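PDB 2I81: 2-Cys Peroxiredoxin from Plasmodium vivax SaI-1, which probably reduces hydrogen peroxide and organic hydroperoxides with a pair of redox-active cysteines. Local coordinates for residues 20-25 and 155-160; 67-72 and 101-106; 83-88 and 170-175; 178-183 and 190-195. All coordinates share one frame; numbering follows the deposited sequence.

In the fold
From the N terminus, residues 20-25 meet strand 154-160 in contact 1, which closes a long loop. Contact 2 closes a shorter loop nested inside it and joins helix 67-77 to helix 97-104. Contact 3 closes another long loop that crosses both: it starts at 83-88, inside them, and ends beyond them on helix 168-184. Contact 4 closes the short turn after that helix, where the tail at 190-195 folds back on it. Contact 1 touches contact 3 through H156 and I174, and contact 4 through Q155 and I178. Contact 2 stands apart, its centre about 32 Å from that of contact 4. All four touch the second subunit.

Contact 1: residues 20-25 and 155-160; sequences PTYVGK and QHLLVN
Y22 and L157 cross at about a right angle. The phenol oxygen does the touching: Y22 OH lies 3.4 Å from L157 CD1, and that methyl stands oblique to the phenol ring. V23 comes in beside it. Its CG2 branch sits 3.8 Å from L157 CB and nearly as close to CD2, so L157 is met both at its base and at its branched end. In L157, CG is anti to the backbone N (chi1 177°), and this carries both methyls toward Y22. Strand 154-160 is an edge strand within the chain. Beyond it, H156 to N160 pair antiparallel with a strand of the second subunit, and the sheet runs on across the interface as in peroxiredoxin dimers. V23 also packs on V159 of that subunit. Two bonds of its own shape the 20-25 segment, and G24 and K25 also bond the backbone of V154. T21 OG1 accepts from V23 N at 3.2 Å in a nearly straight bond of 173°, an ST turn. A type II turn follows from Y22 to K25, closed by K25 N to Y22 O at 2.9 Å. The Y22 hydroxyl donates to Y132 O, and the two tyrosine rings meet edge-to-face.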
# COMPACT_ATOMS: atom_id res chain seq x y z
N PRO A 20 -19.99 1.62 -11.74
CA PRO A 20 -21.13 2.28 -12.37
C PRO A 20 -21.91 1.32 -13.28
O PRO A 20 -21.66 0.12 -13.25
CB PRO A 20 -20.47 3.40 -13.19
CG PRO A 20 -19.03 2.98 -13.38
CD PRO A 20 -18.77 1.75 -12.56
N THR A 21 -22.85 1.85 -14.06
CA THR A 21 -23.72 1.01 -14.89
C THR A 21 -23.33 1.02 -16.37
O THR A 21 -22.78 2.00 -16.88
CB THR A 21 -25.22 1.37 -14.71
OG1 THR A 21 -26.02 0.47 -15.49
CG2 THR A 21 -25.51 2.81 -15.14
N TYR A 22 -23.61 -0.10 -17.05
CA TYR A 22 -23.34 -0.22 -18.48
C TYR A 22 -24.55 0.15 -19.34
O TYR A 22 -24.47 0.11 -20.57
CB TYR A 22 -22.85 -1.63 -18.82
CG TYR A 22 -23.76 -2.75 -18.35
CD1 TYR A 22 -23.41 -3.53 -17.25
CD2 TYR A 22 -24.96 -3.02 -18.99
CE1 TYR A 22 -24.23 -4.56 -16.81
CE2 TYR A 22 -25.80 -4.04 -18.56
CZ TYR A 22 -25.43 -4.80 -17.47
OH TYR A 22 -26.24 -5.82 -17.03
N VAL A 23 -25.67 0.51 -18.71
CA VAL A 23 -26.86 0.94 -19.45
C VAL A 23 -26.60 2.31 -20.07
O VAL A 23 -26.21 3.26 -19.38
CB VAL A 23 -28.14 0.97 -18.57
CG1 VAL A 23 -29.37 1.30 -19.42
CG2 VAL A 23 -28.34 -0.36 -17.86
N GLY A 24 -26.81 2.41 -21.38
CA GLY A 24 -26.46 3.60 -22.14
C GLY A 24 -24.99 3.61 -22.48
O GLY A 24 -24.46 4.61 -22.99
N LYS A 25 -24.31 2.50 -22.20
CA LYS A 25 -22.89 2.36 -22.46
C LYS A 25 -22.60 1.03 -23.16
O LYS A 25 -23.51 0.24 -23.42
CB LYS A 25 -22.09 2.50 -21.17
CG LYS A 25 -21.94 3.95 -20.68
CD LYS A 25 -21.40 4.04 -19.26
CE LYS A 25 -19.89 3.70 -19.20
NZ LYS A 25 -19.39 3.96 -17.71
N GLN A 155 -29.26 -0.71 -24.25
CA GLN A 155 -30.36 0.25 -24.23
C GLN A 155 -31.38 -0.06 -23.15
O GLN A 155 -32.17 0.81 -22.76
CB GLN A 155 -31.04 0.30 -25.60
CG GLN A 155 -30.18 0.83 -26.74
CD GLN A 155 -29.76 2.28 -26.54
OE1 GLN A 155 -30.52 3.10 -26.03
NE2 GLN A 155 -28.54 2.60 -26.97
N HIS A 156 -31.37 -1.30 -22.67
CA HIS A 156 -32.39 -1.78 -21.75
C HIS A 156 -31.86 -2.90 -20.86
O HIS A 156 -31.14 -3.79 -21.32
CB HIS A 156 -33.62 -2.24 -22.54
CG HIS A 156 -34.67 -2.90 -21.71
ND1 HIS A 156 -35.63 -2.20 -21.02
CD2 HIS A 156 -34.92 -4.21 -21.48
CE1 HIS A 156 -36.42 -3.04 -20.38
NE2 HIS A 156 -36.01 -4.27 -20.65
N LEU A 157 -32.24 -2.84 -19.59
CA LEU A 157 -31.89 -3.86 -18.62
C LEU A 157 -33.09 -4.16 -17.74
O LEU A 157 -33.75 -3.25 -17.24
CB LEU A 157 -30.70 -3.40 -17.76
CG LEU A 157 -30.20 -4.31 -16.62
CD1 LEU A 157 -29.62 -5.62 -17.15
CD2 LEU A 157 -29.17 -3.57 -15.78
N LEU A 158 -33.38 -5.45 -17.56
CA LEU A 158 -34.47 -5.88 -16.70
C LEU A 158 -33.99 -7.06 -15.87
O LEU A 158 -33.57 -8.07 -16.42
CB LEU A 158 -35.70 -6.27 -17.54
CG LEU A 158 -37.01 -6.62 -16.83
CD1 LEU A 158 -38.20 -6.21 -17.68
CD2 LEU A 158 -37.10 -8.10 -16.46
N VAL A 159 -34.05 -6.92 -14.55
CA VAL A 159 -33.64 -7.99 -13.65
C VAL A 159 -34.78 -8.37 -12.71
O VAL A 159 -35.25 -7.55 -11.92
CB VAL A 159 -32.37 -7.62 -12.83
CG1 VAL A 159 -31.83 -8.84 -12.11
CG2 VAL A 159 -31.29 -7.02 -13.73
N ASN A 160 -35.22 -9.62 -12.82
CA ASN A 160 -36.21 -10.19 -11.90
C ASN A 160 -35.55 -11.16 -10.94
O ASN A 160 -34.53 -11.77 -11.26
CB ASN A 160 -37.32 -10.91 -12.68
CG ASN A 160 -38.32 -9.95 -13.31
OD1 ASN A 160 -38.16 -8.73 -13.26
ND2 ASN A 160 -39.36 -10.51 -13.91

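Contact 2: residues 67-72 and 101-106; sequences VCPSEI and LAWKKT
The indole of W103 points its six-membered ring at helix 67-77. C68 CB lies at the ring edge, in its plane, 3.8 Å from W103 CH2. P69 and I72 approach obliquely. The side chains of P69 and W103 cross at about a right angle, with P69 CB 3.6 Å from W103 CZ2 and P69 CG and CD close to the same carbon. I72 comes from the opposite direction to W103, and its CD1 methyl reaches to 3.4 Å from W103 CZ3. The ring of F64 also meets the indole, with planes at about 40°. W103 CG is anti to the backbone N (chi1 -156°), sending the ring from helix 97-104 toward the other helix. The polar edge is satisfied elsewhere: W103 NE1 bonds to G111 O. All four touching residues are buried, and no hydrogen bond joins the segments. On helix 67-77, S70 OG gives a 2.6 Å bond to V67 O and also bonds A190 N of the second subunit. E71 forms salt bridges with R143 and R166, and R143 also touches C68. In 2-Cys peroxiredoxins a Val-Cys-Pro sequence like this one carries the peroxidatic cysteine, so W103 probably packs beside the active site.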
# COMPACT_ATOMS: atom_id res chain seq x y z
N VAL A 67 -39.56 -21.82 -13.64
CA VAL A 67 -39.95 -20.67 -14.46
C VAL A 67 -39.20 -20.70 -15.79
O VAL A 67 -39.75 -20.35 -16.84
CB VAL A 67 -39.65 -19.32 -13.77
CG1 VAL A 67 -40.16 -18.15 -14.61
CG2 VAL A 67 -40.24 -19.27 -12.38
N CYS A 68 -37.94 -21.13 -15.74
CA CYS A 68 -37.03 -21.10 -16.88
C CYS A 68 -37.59 -21.70 -18.18
O CYS A 68 -37.59 -21.02 -19.20
CB CYS A 68 -35.68 -21.75 -16.53
SG CYS A 68 -34.93 -21.15 -15.00
N PRO A 69 -38.07 -22.97 -18.13
CA PRO A 69 -38.56 -23.57 -19.38
C PRO A 69 -39.74 -22.83 -19.98
O PRO A 69 -39.82 -22.70 -21.20
CB PRO A 69 -38.97 -24.99 -18.96
CG PRO A 69 -39.15 -24.93 -17.50
CD PRO A 69 -38.20 -23.90 -16.99
N SER A 70 -40.63 -22.33 -19.13
CA SER A 70 -41.80 -21.57 -19.58
C SER A 70 -41.39 -20.29 -20.30
O SER A 70 -42.06 -19.87 -21.24
CB SER A 70 -42.74 -21.26 -18.41
OG SER A 70 -42.21 -20.25 -17.56
N GLU A 71 -40.29 -19.68 -19.86
CA GLU A 71 -39.76 -18.47 -20.49
C GLU A 71 -39.09 -18.78 -21.82
O GLU A 71 -39.33 -18.10 -22.82
CB GLU A 71 -38.78 -17.75 -19.56
CG GLU A 71 -39.41 -17.28 -18.25
CD GLU A 71 -38.42 -16.59 -17.34
OE1 GLU A 71 -38.69 -15.44 -16.94
OE2 GLU A 71 -37.36 -17.18 -17.03
N ILE A 72 -38.25 -19.81 -21.82
CA ILE A 72 -37.52 -20.24 -23.01
C ILE A 72 -38.48 -20.63 -24.13
O ILE A 72 -38.28 -20.26 -25.29
CB ILE A 72 -36.52 -21.39 -22.69
CG1 ILE A 72 -35.45 -20.88 -21.72
CG2 ILE A 72 -35.86 -21.92 -23.96
CD1 ILE A 72 -34.75 -21.97 -20.93
N LEU A 101 -28.35 -29.45 -24.25
CA LEU A 101 -28.76 -30.42 -25.27
C LEU A 101 -29.68 -31.48 -24.69
O LEU A 101 -30.67 -31.88 -25.33
CB LEU A 101 -27.53 -31.07 -25.92
CG LEU A 101 -27.73 -32.09 -27.04
CD1 LEU A 101 -28.48 -31.51 -28.22
CD2 LEU A 101 -26.39 -32.65 -27.49
N ALA A 102 -29.36 -31.94 -23.48
CA ALA A 102 -30.17 -32.92 -22.76
C ALA A 102 -31.55 -32.37 -22.40
O ALA A 102 -32.54 -33.11 -22.41
CB ALA A 102 -29.45 -33.38 -21.51
N TRP A 103 -31.61 -31.08 -22.08
CA TRP A 103 -32.86 -30.42 -21.75
C TRP A 103 -33.73 -30.25 -22.99
O TRP A 103 -34.96 -30.27 -22.91
CB TRP A 103 -32.60 -29.06 -21.09
CG TRP A 103 -33.71 -28.56 -20.21
CD1 TRP A 103 -34.70 -29.31 -19.62
CD2 TRP A 103 -33.93 -27.22 -19.77
NE1 TRP A 103 -35.52 -28.51 -18.87
CE2 TRP A 103 -35.07 -27.22 -18.94
CE3 TRP A 103 -33.27 -26.00 -20.01
CZ2 TRP A 103 -35.57 -26.06 -18.35
CZ3 TRP A 103 -33.76 -24.85 -19.42
CH2 TRP A 103 -34.91 -24.89 -18.59
N LYS A 104 -33.07 -30.08 -24.13
CA LYS A 104 -33.76 -30.01 -25.42
C LYS A 104 -34.28 -31.37 -25.87
O LYS A 104 -35.28 -31.45 -26.58
CB LYS A 104 -32.86 -29.39 -26.49
CG LYS A 104 -32.52 -27.93 -26.24
CD LYS A 104 -32.44 -27.14 -27.54
CE LYS A 104 -31.11 -27.33 -28.25
NZ LYS A 104 -31.09 -26.64 -29.57
N LYS A 105 -33.60 -32.43 -25.45
CA LYS A 105 -34.03 -33.79 -25.80
C LYS A 105 -35.03 -34.34 -24.79
O LYS A 105 -35.51 -35.47 -24.92
CB LYS A 105 -32.82 -34.71 -25.98
CG LYS A 105 -32.04 -34.37 -27.23
CD LYS A 105 -31.03 -35.45 -27.58
CE LYS A 105 -30.49 -35.19 -28.98
NZ LYS A 105 -29.86 -36.40 -29.57
N THR A 106 -35.35 -33.52 -23.79
CA THR A 106 -36.38 -33.85 -22.81
C THR A 106 -37.72 -33.25 -23.28
O THR A 106 -37.81 -32.04 -23.51
CB THR A 106 -36.01 -33.32 -21.41
OG1 THR A 106 -34.69 -33.75 -21.07
CG2 THR A 106 -36.99 -33.84 -20.36

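Contact 3: residues 83-88 and 170-175; sequences HERNVE and EILRII
I175 meets R85 and V87 with a single methyl. I175 CG2 lies 3.9 Å from V87 CG1, and these two side chains reach toward each other tip to tip. The same methyl is 3.9 Å from R85 CD, with R85 CB and CG at similar range. I175 CG2 is anti to the backbone N, which brings that branch to the 83-88 segment. This is the close-packed side. V87 and I175 are buried. F82 touches both, while L56 and L147 pack on I175 and Y54 on V87. The other side is looser. R85 and L172 are partly exposed and cross at about a right angle. L172 CD1 sits over one face of the R85 guanidinium, 3.9 Å from R85 NE. The arginine chain, bent at chi2 and chi3, runs across I175 to get there. A Schellman motif with N86 as its C-prime residue ends helix 79-84 before strand 87-93. Helix 168-184 thus packs on the sheet and on this turn. On that helix R173 grips E170 OE1 side-on, with NH2 at 2.9 Å in the guanidinium plane. R85 offers the face of its guanidinium and its aliphatic carbons here, while NE bonds A81 O and NH1 pairs with D176. Across the segments the contact is thus van der Waals packing, and the arginine's charge is probably balanced in part by D176.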
# COMPACT_ATOMS: atom_id res chain seq x y z
N HIS A 83 -37.18 -12.01 -35.41
CA HIS A 83 -36.54 -11.99 -36.73
C HIS A 83 -36.95 -10.75 -37.52
O HIS A 83 -36.13 -10.15 -38.21
CB HIS A 83 -36.86 -13.25 -37.53
CG HIS A 83 -36.19 -14.49 -37.02
ND1 HIS A 83 -34.97 -14.47 -36.38
CD2 HIS A 83 -36.57 -15.78 -37.07
CE1 HIS A 83 -34.63 -15.70 -36.05
NE2 HIS A 83 -35.58 -16.52 -36.45
N GLU A 84 -38.24 -10.40 -37.43
CA GLU A 84 -38.78 -9.20 -38.05
C GLU A 84 -38.04 -7.94 -37.60
O GLU A 84 -37.81 -7.03 -38.40
CB GLU A 84 -40.26 -9.04 -37.72
CG GLU A 84 -41.19 -9.89 -38.56
CD GLU A 84 -42.56 -9.26 -38.71
OE1 GLU A 84 -42.95 -8.96 -39.86
OE2 GLU A 84 -43.25 -9.04 -37.68
N ARG A 85 -37.67 -7.91 -36.32
CA ARG A 85 -37.05 -6.74 -35.72
C ARG A 85 -35.53 -6.78 -35.80
O ARG A 85 -34.84 -5.95 -35.20
CB ARG A 85 -37.53 -6.58 -34.27
CG ARG A 85 -38.85 -5.81 -34.15
CD ARG A 85 -39.68 -6.27 -32.96
NE ARG A 85 -40.68 -7.26 -33.34
CZ ARG A 85 -41.99 -7.02 -33.44
NH1 ARG A 85 -42.48 -5.81 -33.19
NH2 ARG A 85 -42.81 -8.00 -33.80
N ASN A 86 -35.01 -7.73 -36.58
CA ASN A 86 -33.57 -7.95 -36.74
C ASN A 86 -32.84 -8.11 -35.40
O ASN A 86 -31.76 -7.55 -35.20
CB ASN A 86 -32.93 -6.84 -37.59
CG ASN A 86 -31.52 -7.18 -38.05
OD1 ASN A 86 -30.62 -6.34 -38.00
ND2 ASN A 86 -31.32 -8.41 -38.51
N VAL A 87 -33.43 -8.87 -34.48
CA VAL A 87 -32.76 -9.13 -33.20
C VAL A 87 -32.39 -10.61 -33.04
O VAL A 87 -33.18 -11.50 -33.36
CB VAL A 87 -33.54 -8.58 -31.95
CG1 VAL A 87 -34.22 -7.25 -32.26
CG2 VAL A 87 -34.55 -9.58 -31.43
N GLU A 88 -31.17 -10.84 -32.57
CA GLU A 88 -30.70 -12.18 -32.26
C GLU A 88 -31.05 -12.51 -30.81
O GLU A 88 -30.72 -11.76 -29.89
CB GLU A 88 -29.20 -12.31 -32.50
CG GLU A 88 -28.62 -13.70 -32.20
CD GLU A 88 -28.93 -14.75 -33.26
OE1 GLU A 88 -29.20 -14.38 -34.43
OE2 GLU A 88 -28.89 -15.95 -32.93
N GLU A 170 -43.58 -7.26 -23.49
CA GLU A 170 -42.86 -6.10 -22.98
C GLU A 170 -41.49 -5.85 -23.62
O GLU A 170 -41.21 -4.71 -23.99
CB GLU A 170 -42.77 -6.10 -21.45
CG GLU A 170 -42.12 -4.85 -20.85
CD GLU A 170 -42.81 -3.54 -21.24
OE1 GLU A 170 -42.10 -2.51 -21.31
OE2 GLU A 170 -44.05 -3.53 -21.46
N ILE A 171 -40.64 -6.85 -23.77
CA ILE A 171 -39.38 -6.59 -24.46
C ILE A 171 -39.55 -6.26 -25.89
O ILE A 171 -38.77 -5.57 -26.46
CB ILE A 171 -38.26 -7.68 -24.42
CG1 ILE A 171 -38.73 -9.03 -24.03
CG2 ILE A 171 -36.94 -7.17 -23.91
CD1 ILE A 171 -38.89 -9.88 -25.12
N LEU A 172 -40.56 -6.83 -26.49
CA LEU A 172 -40.89 -6.49 -27.83
C LEU A 172 -41.31 -5.05 -28.00
O LEU A 172 -40.87 -4.41 -28.89
CB LEU A 172 -41.94 -7.44 -28.35
CG LEU A 172 -41.69 -8.60 -29.29
CD1 LEU A 172 -40.35 -8.84 -29.78
CD2 LEU A 172 -42.29 -9.80 -28.78
N ARG A 173 -42.14 -4.56 -27.09
CA ARG A 173 -42.52 -3.15 -27.04
C ARG A 173 -41.29 -2.27 -26.84
O ARG A 173 -41.16 -1.21 -27.47
CB ARG A 173 -43.54 -2.91 -25.92
CG ARG A 173 -44.15 -1.51 -25.94
CD ARG A 173 -44.85 -1.17 -24.62
NE ARG A 173 -43.91 -0.96 -23.52
CZ ARG A 173 -43.31 0.20 -23.24
NH1 ARG A 173 -43.52 1.28 -23.99
NH2 ARG A 173 -42.48 0.27 -22.21
N ILE A 174 -40.39 -2.72 -25.96
CA ILE A 174 -39.11 -2.04 -25.70
C ILE A 174 -38.27 -1.96 -26.98
O ILE A 174 -37.75 -0.90 -27.32
CB ILE A 174 -38.32 -2.74 -24.55
CG1 ILE A 174 -39.04 -2.58 -23.20
CG2 ILE A 174 -36.88 -2.23 -24.47
CD1 ILE A 174 -39.22 -1.14 -22.71
N ILE A 175 -38.15 -3.10 -27.67
CA ILE A 175 -37.44 -3.18 -28.95
C ILE A 175 -38.06 -2.22 -29.97
O ILE A 175 -37.34 -1.49 -30.66
CB ILE A 175 -37.43 -4.63 -29.52
CG1 ILE A 175 -36.63 -5.57 -28.61
CG2 ILE A 175 -36.82 -4.66 -30.93
CD1 ILE A 175 -36.94 -7.04 -28.81

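Contact 4: residues 178-183 and 190-195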
# COMPACT_ATOMS: atom_id res chain seq x y z
N ILE A 178 -37.20 1.49 -29.00
CA ILE A 178 -35.80 1.80 -29.28
C ILE A 178 -35.57 1.99 -30.78
O ILE A 178 -34.89 2.94 -31.20
CB ILE A 178 -34.84 0.72 -28.71
CG1 ILE A 178 -34.87 0.75 -27.18
CG2 ILE A 178 -33.41 0.92 -29.21
CD1 ILE A 178 -34.40 -0.51 -26.52
N GLN A 179 -36.14 1.10 -31.58
CA GLN A 179 -36.01 1.15 -33.03
C GLN A 179 -36.77 2.34 -33.63
O GLN A 179 -36.37 2.88 -34.66
CB GLN A 179 -36.45 -0.17 -33.67
CG GLN A 179 -35.49 -1.32 -33.37
CD GLN A 179 -35.92 -2.64 -33.96
OE1 GLN A 179 -37.09 -2.84 -34.31
NE2 GLN A 179 -34.97 -3.56 -34.08
N HIS A 180 -37.86 2.74 -32.97
CA HIS A 180 -38.59 3.94 -33.35
C HIS A 180 -37.74 5.19 -33.13
O HIS A 180 -37.66 6.05 -34.01
CB HIS A 180 -39.91 4.06 -32.59
CG HIS A 180 -40.85 5.07 -33.17
ND1 HIS A 180 -40.90 6.37 -32.73
CD2 HIS A 180 -41.78 4.97 -34.16
CE1 HIS A 180 -41.82 7.03 -33.41
NE2 HIS A 180 -42.36 6.21 -34.29
N HIS A 181 -37.12 5.29 -31.96
CA HIS A 181 -36.23 6.41 -31.64
C HIS A 181 -35.02 6.50 -32.56
O HIS A 181 -34.60 7.59 -32.94
CB HIS A 181 -35.78 6.37 -30.17
CG HIS A 181 -34.67 7.33 -29.85
ND1 HIS A 181 -34.86 8.69 -29.80
CD2 HIS A 181 -33.36 7.12 -29.59
CE1 HIS A 181 -33.71 9.28 -29.51
NE2 HIS A 181 -32.79 8.35 -29.38
N GLU A 182 -34.46 5.34 -32.92
CA GLU A 182 -33.30 5.28 -33.81
C GLU A 182 -33.61 5.82 -35.20
O GLU A 182 -32.81 6.54 -35.80
CB GLU A 182 -32.79 3.84 -33.93
CG GLU A 182 -31.91 3.38 -32.78
CD GLU A 182 -31.64 1.89 -32.83
OE1 GLU A 182 -32.53 1.12 -33.26
OE2 GLU A 182 -30.53 1.47 -32.41
N LYS A 183 -34.79 5.46 -35.70
CA LYS A 183 -35.23 5.83 -37.04
C LYS A 183 -35.63 7.31 -37.13
O LYS A 183 -35.24 8.00 -38.07
CB LYS A 183 -36.39 4.93 -37.48
CG LYS A 183 -36.91 5.16 -38.90
CD LYS A 183 -36.27 4.22 -39.93
CE LYS A 183 -36.92 2.83 -39.91
NZ LYS A 183 -38.37 2.86 -40.32
N ALA A 190 -44.54 7.43 -22.01
CA ALA A 190 -45.02 6.32 -21.18
C ALA A 190 -46.06 5.51 -21.95
O ALA A 190 -46.94 6.08 -22.60
CB ALA A 190 -45.60 6.85 -19.89
N ASN A 191 -45.94 4.18 -21.87
CA ASN A 191 -46.91 3.24 -22.45
C ASN A 191 -46.99 3.20 -23.99
O ASN A 191 -48.01 2.77 -24.54
CB ASN A 191 -48.32 3.50 -21.89
CG ASN A 191 -48.46 3.12 -20.44
OD1 ASN A 191 -49.13 3.81 -19.67
ND2 ASN A 191 -47.85 2.00 -20.06
N TRP A 192 -45.93 3.62 -24.67
CA TRP A 192 -45.94 3.74 -26.13
C TRP A 192 -45.99 2.39 -26.86
O TRP A 192 -45.17 1.51 -26.60
CB TRP A 192 -44.72 4.55 -26.59
CG TRP A 192 -44.66 4.77 -28.08
CD1 TRP A 192 -45.19 5.83 -28.76
CD2 TRP A 192 -44.03 3.93 -29.05
NE1 TRP A 192 -44.93 5.70 -30.11
CE2 TRP A 192 -44.22 4.54 -30.31
CE3 TRP A 192 -43.33 2.72 -28.99
CZ2 TRP A 192 -43.74 3.98 -31.50
CZ3 TRP A 192 -42.85 2.16 -30.17
CH2 TRP A 192 -43.06 2.79 -31.41
N GLN A 193 -46.95 2.25 -27.77
CA GLN A 193 -46.97 1.12 -28.71
C GLN A 193 -46.75 1.64 -30.12
O GLN A 193 -46.71 2.85 -30.36
CB GLN A 193 -48.33 0.40 -28.72
CG GLN A 193 -49.08 0.33 -27.40
CD GLN A 193 -48.47 -0.65 -26.42
OE1 GLN A 193 -47.91 -1.68 -26.81
NE2 GLN A 193 -48.58 -0.33 -25.13
N LYS A 194 -46.61 0.71 -31.07
CA LYS A 194 -46.83 1.02 -32.47
C LYS A 194 -48.33 0.89 -32.72
O LYS A 194 -48.93 -0.11 -32.33
CB LYS A 194 -46.09 0.02 -33.37
CG LYS A 194 -44.57 0.07 -33.25
CD LYS A 194 -43.95 -0.85 -34.28
CE LYS A 194 -42.53 -0.40 -34.62
NZ LYS A 194 -41.90 -1.30 -35.62
N GLY A 195 -48.95 1.88 -33.36
CA GLY A 195 -48.31 3.14 -33.70
C GLY A 195 -48.97 4.25 -32.93
O GLY A 195 -49.69 5.08 -33.49
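H180 has W192 CZ2 over one face of its imidazole. That carbon sits 3.4 Å above the imidazole plane, offset toward the rim, with H180 CD2 as its closest atom. The neighbouring W192 CH2 is 3.6 Å from H180 CB. The side chains cross at about a right angle, but the rings are neither stacked nor edge-to-face. Their planes make 50°, and the imidazole and the six-membered ring have centroids 4.7 Å apart. H180 CG is anti to the backbone N (chi1 -166°), which holds the ring out from the helix toward W192. Y184 also meets the imidazole, and C188 and S198 touch it. The indole is packed on D176, A177 and S198. Its NE1 makes a weak bond to K196 O. Thus the irregular tail after helix 168-184 folds back along that helix. Both segments lie in the C-terminal peroxiredoxin domain. C188 sits in a Val-Cys-Pro sequence that in 2-Cys peroxiredoxins probably carries the resolving cysteine. No hydrogen bond links the segments, so the tail is held here by ring packing. The polar tie comes beside it: W192 O accepts from R173 NH1. The long ion pair of K194 with D176 is weak.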